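Local coordinates for IPT/TIG domain-containing protein (Bacteroides thetaiotaomicron, PDB 3TC9) that is of unknown function but probably binds nutrients, pairing an immunoglobulin-like IPT/TIG domain with a six-bladed beta-propeller, at residues 124-127 against 131-134; 220-225 against 251-256; 274-279 against 352-357; 343-348 against 367-372. All blocks are in the same frame, centred on the assembly; numbering follows the deposited sequence.

Contact 1 (124-127 against 131-134); sequences DLKD and DDCG
A salt bridge between K126 and D132 joins the loops that flank the short strand 128-129. K126 NZ meets D132 OD1 at 3.1 Å from above the carboxylate plane, 39° out of it, the two side chains crossing at about a right angle. With CG between the backbone N and the carbonyl carbon (chi1 66°), the lysine runs over the backbone of the other loop, K126 CE lying 3.9 Å from G134 N. With an alanine here the D132 carboxylate would probably be left without its positive mate and the peptide before G134 uncovered. One water accepts from K126 N at 3.2 Å. K126 O and C133 O, both acceptors, are 3.0 Å apart; K126 O takes a hydrogen bond from R162 NH2. G134 brings its CA within 3.3 Å of D124 O in a CA-H...O contact, where any side chain would collide with that oxygen. D124 OD1 bonds Y117 OH, while D127 OD1 holds R162 and T173. D127 and C133 lie on Y170 and V171 of strand 170-175, which pairs with strand 128-129 at the edge of a five-stranded antiparallel sheet.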
loop_
_atom_site.group_PDB
_atom_site.type_symbol
_atom_site.label_atom_id
_atom_site.label_comp_id
_atom_site.label_asym_id
_atom_site.label_seq_id
_atom_site.Cartn_x
_atom_site.Cartn_y
_atom_site.Cartn_z
ATOM N N ASP B 124 -12.476 9.252 35.795
ATOM C CA ASP B 124 -12.303 8.112 36.688
ATOM C C ASP B 124 -11.231 7.167 36.148
ATOM O O ASP B 124 -11.141 6.937 34.936
ATOM C CB ASP B 124 -13.637 7.349 36.888
ATOM C CG ASP B 124 -14.773 8.143 37.512
ATOM O OD1 ASP B 124 -14.538 8.810 38.556
ATOM O OD2 ASP B 124 -15.909 8.044 37.005
ATOM N N LEU B 125 -10.439 6.617 37.046
ATOM C CA LEU B 125 -9.409 5.647 36.745
ATOM C C LEU B 125 -9.961 4.275 37.105
ATOM O O LEU B 125 -10.012 3.911 38.285
ATOM C CB LEU B 125 -8.108 5.973 37.514
ATOM C CG LEU B 125 -7.332 7.210 37.036
ATOM C CD1 LEU B 125 -6.400 7.713 38.104
ATOM C CD2 LEU B 125 -6.551 6.926 35.769
ATOM N N LYS B 126 -10.456 3.545 36.095
ATOM C CA LYS B 126 -11.053 2.221 36.290
ATOM C C LYS B 126 -10.827 1.287 35.088
ATOM O O LYS B 126 -10.609 1.741 33.960
ATOM C CB LYS B 126 -12.578 2.349 36.569
ATOM C CG LYS B 126 -13.400 2.890 35.397
ATOM C CD LYS B 126 -14.884 2.751 35.632
ATOM C CE LYS B 126 -15.628 3.949 35.104
ATOM N NZ LYS B 126 -17.097 3.779 35.216
ATOM N N ASP B 127 -10.884 -0.025 35.346
ATOM C CA ASP B 127 -10.861 -1.058 34.312
ATOM C C ASP B 127 -12.322 -1.208 33.845
ATOM O O ASP B 127 -13.240 -0.919 34.620
ATOM C CB ASP B 127 -10.260 -2.373 34.859
ATOM C CG ASP B 127 -8.751 -2.352 35.087
ATOM O OD1 ASP B 127 -8.093 -1.396 34.631
ATOM O OD2 ASP B 127 -8.220 -3.332 35.658
ATOM N N ASP B 131 -16.613 1.115 26.035
ATOM C CA ASP B 131 -17.631 2.143 26.254
ATOM C C ASP B 131 -17.655 2.714 27.709
ATOM O O ASP B 131 -18.318 3.732 27.919
ATOM C CB ASP B 131 -19.025 1.582 25.898
ATOM C CG ASP B 131 -19.480 0.423 26.785
ATOM O OD1 ASP B 131 -19.114 -0.735 26.489
ATOM O OD2 ASP B 131 -20.199 0.679 27.778
ATOM N N ASP B 132 -16.992 2.069 28.704
ATOM C CA ASP B 132 -17.049 2.526 30.098
ATOM C C ASP B 132 -15.757 2.134 30.854
ATOM O O ASP B 132 -15.765 1.331 31.785
ATOM C CB ASP B 132 -18.316 1.959 30.782
ATOM C CG ASP B 132 -18.568 2.408 32.222
ATOM O OD1 ASP B 132 -18.503 3.638 32.490
ATOM O OD2 ASP B 132 -18.848 1.532 33.078
ATOM N N CYS B 133 -14.645 2.743 30.453
ATOM C CA CYS B 133 -13.331 2.479 31.046
ATOM C C CYS B 133 -12.740 3.754 31.698
ATOM O O CYS B 133 -11.549 3.789 32.014
ATOM C CB CYS B 133 -12.382 1.881 30.003
ATOM S SG CYS B 133 -12.190 2.878 28.504
ATOM N N GLY B 134 -13.591 4.756 31.929
ATOM C CA GLY B 134 -13.199 6.031 32.519
ATOM C C GLY B 134 -12.286 6.827 31.601
ATOM O O GLY B 134 -12.540 6.916 30.400
HETATM O O HOH W 1 -9.429 4.505 33.205
#

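Contact 2 (220-225 against 251-256); sequences TELTKG and FRYDFT
T223 OG1 is gripped by two asparagines of the adjacent strand, N206 through OD1 and N207 through ND2, which pins the threonine's rotation. With the hydroxyl so held, CG2 lies anti to the carbonyl carbon and is presented to Y253. This methyl sits over one face of the tyrosine ring in a CH-pi contact, 4.0 Å from the centroid and 27° off the normal; the two side chains slide past each other in opposite directions. L222 sets its methyls against two rings. L222 CD1 is 3.8 Å from Y253 OH and touches both Y253 and F255, while L222 CD2 packs 3.8 Å from F255 CE1, the leucine and phenylalanine meeting at about a right angle. The rings also support each other: Y253 CE2 stands 3.8 Å above one face of F255, toward its rim, and F255 CD1 lies in the plane of the tyrosine at its edge. Just beyond, D254 OD1 takes the T256 OG1 hydroxyl on its syn lone pair at 2.7 Å and, weakly, T256 N; T257 N adds a further bond, tying down the turn that carries F255. Strand 219-224 is an edge strand of its four-stranded blade, and here it faces the next blade: L222 and F255 both rest on L240 of strand 240-244, while Y253 also touches F242 of that strand and T260 of strand 260-265.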
loop_
_atom_site.group_PDB
_atom_site.type_symbol
_atom_site.label_atom_id
_atom_site.label_comp_id
_atom_site.label_asym_id
_atom_site.label_seq_id
_atom_site.Cartn_x
_atom_site.Cartn_y
_atom_site.Cartn_z
ATOM N N THR B 220 10.471 -8.568 37.227
ATOM C CA THR B 220 11.854 -8.914 37.551
ATOM C C THR B 220 12.718 -7.771 37.042
ATOM O O THR B 220 12.411 -7.175 36.014
ATOM C CB THR B 220 12.257 -10.288 36.967
ATOM O OG1 THR B 220 11.256 -11.255 37.273
ATOM C CG2 THR B 220 13.610 -10.787 37.484
ATOM N N GLU B 221 13.768 -7.445 37.781
ATOM C CA GLU B 221 14.723 -6.404 37.434
ATOM C C GLU B 221 15.659 -6.963 36.355
ATOM O O GLU B 221 16.022 -8.138 36.420
ATOM C CB GLU B 221 15.465 -5.996 38.719
ATOM C CG GLU B 221 16.745 -5.197 38.572
ATOM C CD GLU B 221 17.655 -5.336 39.779
ATOM O OE1 GLU B 221 17.174 -5.154 40.924
ATOM O OE2 GLU B 221 18.847 -5.668 39.577
ATOM N N LEU B 222 16.007 -6.143 35.342
ATOM C CA LEU B 222 16.911 -6.543 34.258
ATOM C C LEU B 222 18.273 -5.843 34.425
ATOM O O LEU B 222 19.316 -6.499 34.351
ATOM C CB LEU B 222 16.278 -6.245 32.883
ATOM C CG LEU B 222 17.032 -6.714 31.649
ATOM C CD1 LEU B 222 16.947 -8.223 31.473
ATOM C CD2 LEU B 222 16.496 -6.034 30.437
ATOM N N THR B 223 18.243 -4.517 34.647
ATOM C CA THR B 223 19.410 -3.653 34.885
ATOM C C THR B 223 19.030 -2.615 35.962
ATOM O O THR B 223 17.845 -2.357 36.195
ATOM C CB THR B 223 19.951 -2.964 33.570
ATOM O OG1 THR B 223 18.981 -2.063 33.029
ATOM C CG2 THR B 223 20.379 -3.943 32.499
ATOM N N LYS B 224 20.050 -2.040 36.607
ATOM C CA LYS B 224 19.976 -0.973 37.601
ATOM C C LYS B 224 20.585 0.287 36.986
ATOM O O LYS B 224 21.520 0.177 36.178
ATOM C CB LYS B 224 20.741 -1.366 38.887
ATOM C CG LYS B 224 20.044 -2.415 39.742
ATOM C CD LYS B 224 20.914 -2.891 40.902
ATOM C CE LYS B 224 21.653 -4.170 40.577
ATOM N NZ LYS B 224 22.436 -4.677 41.733
ATOM N N GLY B 225 20.074 1.458 37.361
ATOM C CA GLY B 225 20.618 2.708 36.848
ATOM C C GLY B 225 19.729 3.913 37.049
ATOM O O GLY B 225 18.499 3.807 37.013
ATOM N N PHE B 251 23.874 3.110 26.508
ATOM C CA PHE B 251 24.368 1.824 27.001
ATOM C C PHE B 251 23.822 0.696 26.156
ATOM O O PHE B 251 22.704 0.786 25.663
ATOM C CB PHE B 251 23.986 1.610 28.469
ATOM C CG PHE B 251 24.624 2.595 29.411
ATOM C CD1 PHE B 251 25.917 2.386 29.892
ATOM C CD2 PHE B 251 23.929 3.727 29.836
ATOM C CE1 PHE B 251 26.516 3.299 30.753
ATOM C CE2 PHE B 251 24.524 4.643 30.707
ATOM C CZ PHE B 251 25.809 4.409 31.175
ATOM N N ARG B 252 24.610 -0.365 25.994
ATOM C CA ARG B 252 24.208 -1.547 25.237
ATOM C C ARG B 252 24.161 -2.742 26.176
ATOM O O ARG B 252 25.141 -3.011 26.854
ATOM C CB ARG B 252 25.183 -1.783 24.088
ATOM C CG ARG B 252 24.792 -2.900 23.167
ATOM C CD ARG B 252 26.011 -3.270 22.351
ATOM N NE ARG B 252 25.672 -4.191 21.266
ATOM C CZ ARG B 252 25.651 -5.508 21.405
ATOM N NH1 ARG B 252 25.949 -6.062 22.570
ATOM N NH2 ARG B 252 25.336 -6.284 20.373
ATOM N N TYR B 253 23.043 -3.455 26.221
ATOM C CA TYR B 253 22.925 -4.614 27.089
ATOM C C TYR B 253 22.710 -5.877 26.259
ATOM O O TYR B 253 21.798 -5.937 25.443
ATOM C CB TYR B 253 21.796 -4.413 28.112
ATOM C CG TYR B 253 21.489 -5.638 28.947
ATOM C CD1 TYR B 253 22.238 -5.936 30.080
ATOM C CD2 TYR B 253 20.439 -6.487 28.615
ATOM C CE1 TYR B 253 21.943 -7.049 30.869
ATOM C CE2 TYR B 253 20.153 -7.618 29.378
ATOM C CZ TYR B 253 20.904 -7.894 30.509
ATOM O OH TYR B 253 20.616 -9.000 31.276
ATOM N N ASP B 254 23.552 -6.883 26.480
ATOM C CA ASP B 254 23.444 -8.168 25.790
ATOM C C ASP B 254 22.718 -9.146 26.705
ATOM O O ASP B 254 23.183 -9.410 27.809
ATOM C CB ASP B 254 24.827 -8.692 25.378
ATOM C CG ASP B 254 24.786 -9.911 24.474
ATOM O OD1 ASP B 254 24.285 -10.964 24.918
ATOM O OD2 ASP B 254 25.272 -9.817 23.331
ATOM N N PHE B 255 21.559 -9.641 26.254
ATOM C CA PHE B 255 20.703 -10.543 27.017
ATOM C C PHE B 255 21.355 -11.903 27.317
ATOM O O PHE B 255 21.086 -12.472 28.375
ATOM C CB PHE B 255 19.379 -10.759 26.281
ATOM C CG PHE B 255 18.404 -9.612 26.412
ATOM C CD1 PHE B 255 17.486 -9.576 27.456
ATOM C CD2 PHE B 255 18.393 -8.574 25.480
ATOM C CE1 PHE B 255 16.579 -8.517 27.573
ATOM C CE2 PHE B 255 17.479 -7.518 25.589
ATOM C CZ PHE B 255 16.580 -7.495 26.633
ATOM N N THR B 256 22.195 -12.415 26.400
ATOM C CA THR B 256 22.832 -13.715 26.569
ATOM C C THR B 256 23.995 -13.631 27.576
ATOM O O THR B 256 24.051 -14.469 28.475
ATOM C CB THR B 256 23.251 -14.349 25.215
ATOM O OG1 THR B 256 24.303 -13.601 24.607
ATOM C CG2 THR B 256 22.073 -14.502 24.239
#

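Contact 3 (274-279 against 352-357); sequences HIQFHP and YDFYFC
Y352 takes H278 and P279 in two different ways. The histidine ring stands nearly upright to the tyrosine ring, planes 87° apart and centroids 5.1 Å apart. With its CG anti to the backbone N (chi1 180°), the histidine reaches the tyrosine with NE2 leading, H278 NE2 lying 3.4 Å from Y352 CD1. P279 instead lies over a face of the tyrosine: its CG is 3.9 Å from the ring centroid and 16° off the normal, a CH-pi contact. The same proline sets CD over one face of H278, so it contacts a face of each ring. Both histidine nitrogens are bonded, ND1 to S280 OG and NE2 to D350 OD1, which also receives Y352 N, so one carboxylate oxygen holds both partners of the aromatic pair. Q276 and F354 meet at about a right angle, with Q276 OE1 at the ring edge near its plane, 3.9 Å from F354 CZ; the buried OE1 is satisfied by G337 N. A 1,2-ethanediol, probably from the crystallisation liquor, lies about 4 Å from the H278 side chain. Side chains of strand 273-277 and the loop after it packing on a strand of the following sheet are the interblade contact of a beta-propeller.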
loop_
_atom_site.group_PDB
_atom_site.type_symbol
_atom_site.label_atom_id
_atom_site.label_comp_id
_atom_site.label_asym_id
_atom_site.label_seq_id
_atom_site.Cartn_x
_atom_site.Cartn_y
_atom_site.Cartn_z
ATOM N N HIS B 274 15.070 9.228 23.954
ATOM C CA HIS B 274 14.730 7.840 23.709
ATOM C C HIS B 274 15.317 7.449 22.337
ATOM O O HIS B 274 15.725 8.317 21.552
ATOM C CB HIS B 274 13.220 7.538 23.855
ATOM C CG HIS B 274 12.323 8.345 22.979
ATOM N ND1 HIS B 274 12.070 7.974 21.674
ATOM C CD2 HIS B 274 11.620 9.462 23.262
ATOM C CE1 HIS B 274 11.233 8.879 21.201
ATOM N NE2 HIS B 274 10.945 9.802 22.115
ATOM N N ILE B 275 15.442 6.132 22.109
ATOM C CA ILE B 275 16.010 5.500 20.915
ATOM C C ILE B 275 14.875 4.699 20.266
ATOM O O ILE B 275 14.172 3.957 20.952
ATOM C CB ILE B 275 17.233 4.592 21.280
ATOM C CG1 ILE B 275 18.335 5.381 22.039
ATOM C CG2 ILE B 275 17.793 3.858 20.025
ATOM C CD1 ILE B 275 19.326 4.516 22.872
ATOM N N GLN B 276 14.665 4.895 18.976
ATOM C CA GLN B 276 13.649 4.214 18.211
ATOM C C GLN B 276 14.256 3.728 16.920
ATOM O O GLN B 276 14.692 4.540 16.101
ATOM C CB GLN B 276 12.457 5.128 17.956
ATOM C CG GLN B 276 11.715 5.482 19.230
ATOM C CD GLN B 276 10.310 5.868 18.973
ATOM O OE1 GLN B 276 9.917 7.020 19.164
ATOM N NE2 GLN B 276 9.528 4.905 18.546
ATOM N N PHE B 277 14.282 2.398 16.748
ATOM C CA PHE B 277 14.835 1.752 15.568
ATOM C C PHE B 277 13.874 1.723 14.416
ATOM O O PHE B 277 12.693 1.392 14.592
ATOM C CB PHE B 277 15.238 0.297 15.868
ATOM C CG PHE B 277 16.586 0.126 16.500
ATOM C CD1 PHE B 277 17.748 0.230 15.741
ATOM C CD2 PHE B 277 16.703 -0.175 17.851
ATOM C CE1 PHE B 277 19.001 0.072 16.335
ATOM C CE2 PHE B 277 17.956 -0.331 18.446
ATOM C CZ PHE B 277 19.095 -0.205 17.686
ATOM N N HIS B 278 14.423 1.936 13.206
ATOM C CA HIS B 278 13.705 1.772 11.954
ATOM C C HIS B 278 13.381 0.257 11.823
ATOM O O HIS B 278 14.208 -0.552 12.270
ATOM C CB HIS B 278 14.598 2.291 10.815
ATOM C CG HIS B 278 14.004 2.184 9.453
ATOM N ND1 HIS B 278 14.075 1.016 8.723
ATOM C CD2 HIS B 278 13.379 3.127 8.714
ATOM C CE1 HIS B 278 13.451 1.273 7.590
ATOM N NE2 HIS B 278 13.027 2.535 7.536
ATOM N N PRO B 279 12.220 -0.149 11.226
ATOM C CA PRO B 279 11.875 -1.595 11.125
ATOM C C PRO B 279 12.948 -2.530 10.520
ATOM O O PRO B 279 12.975 -3.724 10.870
ATOM C CB PRO B 279 10.630 -1.593 10.244
ATOM C CG PRO B 279 10.023 -0.251 10.465
ATOM C CD PRO B 279 11.132 0.696 10.680
ATOM N N TYR B 352 9.762 4.164 4.741
ATOM C CA TYR B 352 8.960 4.673 5.840
ATOM C C TYR B 352 9.179 6.131 6.118
ATOM O O TYR B 352 10.261 6.636 5.902
ATOM C CB TYR B 352 9.259 3.902 7.146
ATOM C CG TYR B 352 9.015 2.415 7.075
ATOM C CD1 TYR B 352 9.938 1.561 6.467
ATOM C CD2 TYR B 352 7.892 1.848 7.660
ATOM C CE1 TYR B 352 9.730 0.188 6.418
ATOM C CE2 TYR B 352 7.658 0.475 7.598
ATOM C CZ TYR B 352 8.581 -0.352 6.977
ATOM O OH TYR B 352 8.355 -1.706 6.936
ATOM N N ASP B 353 8.143 6.773 6.653
ATOM C CA ASP B 353 8.143 8.107 7.234
ATOM C C ASP B 353 8.109 7.914 8.762
ATOM O O ASP B 353 7.649 6.875 9.273
ATOM C CB ASP B 353 6.918 8.910 6.775
ATOM C CG ASP B 353 6.957 9.473 5.378
ATOM O OD1 ASP B 353 7.989 10.038 5.002
ATOM O OD2 ASP B 353 5.916 9.456 4.713
ATOM N N PHE B 354 8.548 8.918 9.487
ATOM C CA PHE B 354 8.542 8.856 10.940
ATOM C C PHE B 354 7.602 9.938 11.493
ATOM O O PHE B 354 7.878 11.131 11.348
ATOM C CB PHE B 354 9.972 8.989 11.468
ATOM C CG PHE B 354 10.116 8.905 12.968
ATOM C CD1 PHE B 354 10.034 7.678 13.624
ATOM C CD2 PHE B 354 10.403 10.038 13.719
ATOM C CE1 PHE B 354 10.250 7.584 15.002
ATOM C CE2 PHE B 354 10.590 9.948 15.103
ATOM C CZ PHE B 354 10.522 8.720 15.735
ATOM N N TYR B 355 6.450 9.498 12.038
ATOM C CA TYR B 355 5.388 10.307 12.634
ATOM C C TYR B 355 5.617 10.411 14.122
ATOM O O TYR B 355 5.746 9.390 14.774
ATOM C CB TYR B 355 4.024 9.659 12.387
ATOM C CG TYR B 355 3.491 9.819 10.982
ATOM C CD1 TYR B 355 4.101 9.178 9.908
ATOM C CD2 TYR B 355 2.318 10.533 10.737
ATOM C CE1 TYR B 355 3.576 9.258 8.620
ATOM C CE2 TYR B 355 1.781 10.615 9.452
ATOM C CZ TYR B 355 2.421 9.980 8.395
ATOM O OH TYR B 355 1.937 10.069 7.118
ATOM N N PHE B 356 5.651 11.607 14.679
ATOM C CA PHE B 356 5.902 11.690 16.114
ATOM C C PHE B 356 5.068 12.781 16.778
ATOM O O PHE B 356 4.664 13.751 16.127
ATOM C CB PHE B 356 7.409 11.913 16.400
ATOM C CG PHE B 356 7.987 13.192 15.865
ATOM C CD1 PHE B 356 8.469 13.265 14.559
ATOM C CD2 PHE B 356 8.056 14.332 16.663
ATOM C CE1 PHE B 356 9.033 14.450 14.068
ATOM C CE2 PHE B 356 8.602 15.516 16.162
ATOM C CZ PHE B 356 9.086 15.563 14.873
ATOM N N CYS B 357 4.859 12.628 18.091
ATOM C CA CYS B 357 4.176 13.593 18.915
ATOM C C CYS B 357 5.105 14.705 19.253
ATOM O O CYS B 357 6.204 14.461 19.718
ATOM C CB CYS B 357 3.645 12.936 20.180
ATOM S SG CYS B 357 2.332 11.742 19.881
#

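Contact 4 (343-348 against 367-372); sequences PAYKGS and LTPQGR
Y345 closes a 3-10 segment and opens a type II beta turn; its side chain reaches T368 and P369, which start the type I turn of the beta-hairpin between strands 363-367 and 372-376. From CB, which points toward the hairpin, CG anti to the carbonyl carbon (chi1 -55°) carries the ring on toward P369 and T368. Ring atom Y345 CE2 makes the closest approach, 3.6 Å from P369 CD, with P369 CG next to it; the ring and the pyrrolidine come from opposite directions. Y345 CZ follows at 4.0 Å from P369 CD. At the tip, Y345 OH lies 3.7 Å from T368 CG2, tyrosine and threonine meeting at about a right angle. The hydroxyl also bonds D353 OD1 in strand 352-358. A phenylalanine in its place, lacking the hydroxyl, would probably leave the D353 carboxylate without this partner and the ring freer to shift. The Y345 turn is closed by S348 N to Y345 O at 2.9 Å. On the outer side of this loop the second subunit approaches: K346 NZ forms a salt bridge with E411 of that subunit, and P343 packs on its P343. Across the contact, G371 N bonds T368 O to close the hairpin turn. T368 OG1 accepts R372 N at 3.3 Å with an N-H...O angle of 153°.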
loop_
_atom_site.group_PDB
_atom_site.type_symbol
_atom_site.label_atom_id
_atom_site.label_comp_id
_atom_site.label_asym_id
_atom_site.label_seq_id
_atom_site.Cartn_x
_atom_site.Cartn_y
_atom_site.Cartn_z
ATOM N N PRO B 343 3.504 4.325 0.601
ATOM C CA PRO B 343 3.441 3.694 -0.735
ATOM C C PRO B 343 4.172 4.472 -1.838
ATOM O O PRO B 343 4.581 3.868 -2.841
ATOM C CB PRO B 343 1.935 3.656 -1.023
ATOM C CG PRO B 343 1.296 3.654 0.329
ATOM C CD PRO B 343 2.146 4.592 1.124
ATOM N N ALA B 344 4.377 5.802 -1.644
ATOM C CA ALA B 344 5.113 6.648 -2.591
ATOM C C ALA B 344 6.619 6.319 -2.591
ATOM O O ALA B 344 7.317 6.714 -3.517
ATOM C CB ALA B 344 4.894 8.116 -2.251
ATOM N N TYR B 345 7.123 5.624 -1.552
ATOM C CA TYR B 345 8.553 5.299 -1.458
ATOM C C TYR B 345 8.861 3.866 -1.888
ATOM O O TYR B 345 9.972 3.396 -1.631
ATOM C CB TYR B 345 9.083 5.483 -0.019
ATOM C CG TYR B 345 8.893 6.821 0.659
ATOM C CD1 TYR B 345 8.632 7.976 -0.082
ATOM C CD2 TYR B 345 9.118 6.963 2.021
ATOM C CE1 TYR B 345 8.462 9.213 0.540
ATOM C CE2 TYR B 345 8.979 8.195 2.653
ATOM C CZ TYR B 345 8.644 9.322 1.912
ATOM O OH TYR B 345 8.510 10.550 2.532
ATOM N N LYS B 346 7.883 3.149 -2.482
ATOM C CA LYS B 346 8.074 1.762 -2.921
ATOM C C LYS B 346 9.338 1.642 -3.815
ATOM O O LYS B 346 9.526 2.433 -4.735
ATOM C CB LYS B 346 6.812 1.233 -3.638
ATOM C CG LYS B 346 6.788 -0.269 -3.926
ATOM C CD LYS B 346 6.689 -1.196 -2.717
ATOM C CE LYS B 346 6.886 -2.650 -3.130
ATOM N NZ LYS B 346 7.193 -3.530 -1.968
ATOM N N GLY B 347 10.211 0.704 -3.456
ATOM C CA GLY B 347 11.456 0.457 -4.171
ATOM C C GLY B 347 12.651 1.206 -3.598
ATOM O O GLY B 347 13.803 0.815 -3.827
ATOM N N SER B 348 12.410 2.272 -2.812
ATOM C CA SER B 348 13.536 3.028 -2.272
ATOM C C SER B 348 14.171 2.328 -1.057
ATOM O O SER B 348 13.599 1.390 -0.501
ATOM C CB SER B 348 13.124 4.453 -1.936
ATOM O OG SER B 348 12.235 4.509 -0.846
ATOM N N LEU B 367 8.547 13.279 9.905
ATOM C CA LEU B 367 9.949 13.370 9.514
ATOM C C LEU B 367 10.188 12.368 8.391
ATOM O O LEU B 367 10.097 11.141 8.617
ATOM C CB LEU B 367 10.899 13.098 10.693
ATOM C CG LEU B 367 12.401 12.921 10.359
ATOM C CD1 LEU B 367 13.010 14.194 9.724
ATOM C CD2 LEU B 367 13.165 12.531 11.579
ATOM N N THR B 368 10.454 12.890 7.174
ATOM C CA THR B 368 10.735 12.053 6.008
ATOM C C THR B 368 12.186 11.585 6.040
ATOM O O THR B 368 13.025 12.246 6.644
ATOM C CB THR B 368 10.474 12.798 4.677
ATOM O OG1 THR B 368 11.566 13.677 4.430
ATOM C CG2 THR B 368 9.127 13.486 4.625
ATOM N N PRO B 369 12.522 10.499 5.331
ATOM C CA PRO B 369 13.918 10.020 5.333
ATOM C C PRO B 369 14.969 11.052 4.853
ATOM O O PRO B 369 16.151 10.939 5.239
ATOM C CB PRO B 369 13.870 8.834 4.380
ATOM C CG PRO B 369 12.462 8.368 4.427
ATOM C CD PRO B 369 11.630 9.581 4.592
ATOM N N GLN B 370 14.514 12.060 4.037
ATOM C CA GLN B 370 15.339 13.142 3.472
ATOM C C GLN B 370 15.517 14.325 4.462
ATOM O O GLN B 370 16.222 15.295 4.153
ATOM C CB GLN B 370 14.753 13.658 2.136
ATOM C CG GLN B 370 14.746 12.653 0.982
ATOM C CD GLN B 370 14.949 13.296 -0.374
ATOM O OE1 GLN B 370 14.087 14.011 -0.920
ATOM N NE2 GLN B 370 16.093 13.014 -0.974
ATOM N N GLY B 371 14.905 14.235 5.646
ATOM C CA GLY B 371 15.009 15.255 6.690
ATOM C C GLY B 371 13.982 16.376 6.708
ATOM O O GLY B 371 14.190 17.373 7.403
ATOM N N ARG B 372 12.890 16.249 5.942
ATOM C CA ARG B 372 11.840 17.262 5.920
ATOM C C ARG B 372 10.837 17.013 7.049
ATOM O O ARG B 372 10.421 15.863 7.273
ATOM C CB ARG B 372 11.125 17.270 4.576
ATOM C CG ARG B 372 10.094 18.355 4.484
ATOM C CD ARG B 372 9.490 18.490 3.118
ATOM N NE ARG B 372 10.357 19.207 2.179
ATOM C CZ ARG B 372 10.552 20.524 2.168
ATOM N NH1 ARG B 372 10.015 21.291 3.109
ATOM N NH2 ARG B 372 11.334 21.075 1.251
#

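Overall arrangement
All four contacts lie in the propeller and follow one another from contact 1 to contact 3, while contacts 3 and 4 alternate their segments along the chain. Contacts 2 and 3 each join a sheet to the next, and their nearest atoms are about 6 Å apart. Contacts 3 and 4 share the five-stranded antiparallel sheet holding strands 334-341, 352-358, 363-367 and 372-376: contact 3 uses strand 352-358, contact 4 two loops joining strands. Their centres are 13 Å apart, and F354 O lies 2.7 Å from L367 N. Contacts 1 and 4 are farthest, centres 39 Å apart on opposite sides of the chain's centre. Interblade packing thus continues into a loop at the subunit interface, whereas contact 1 ties the start of another blade.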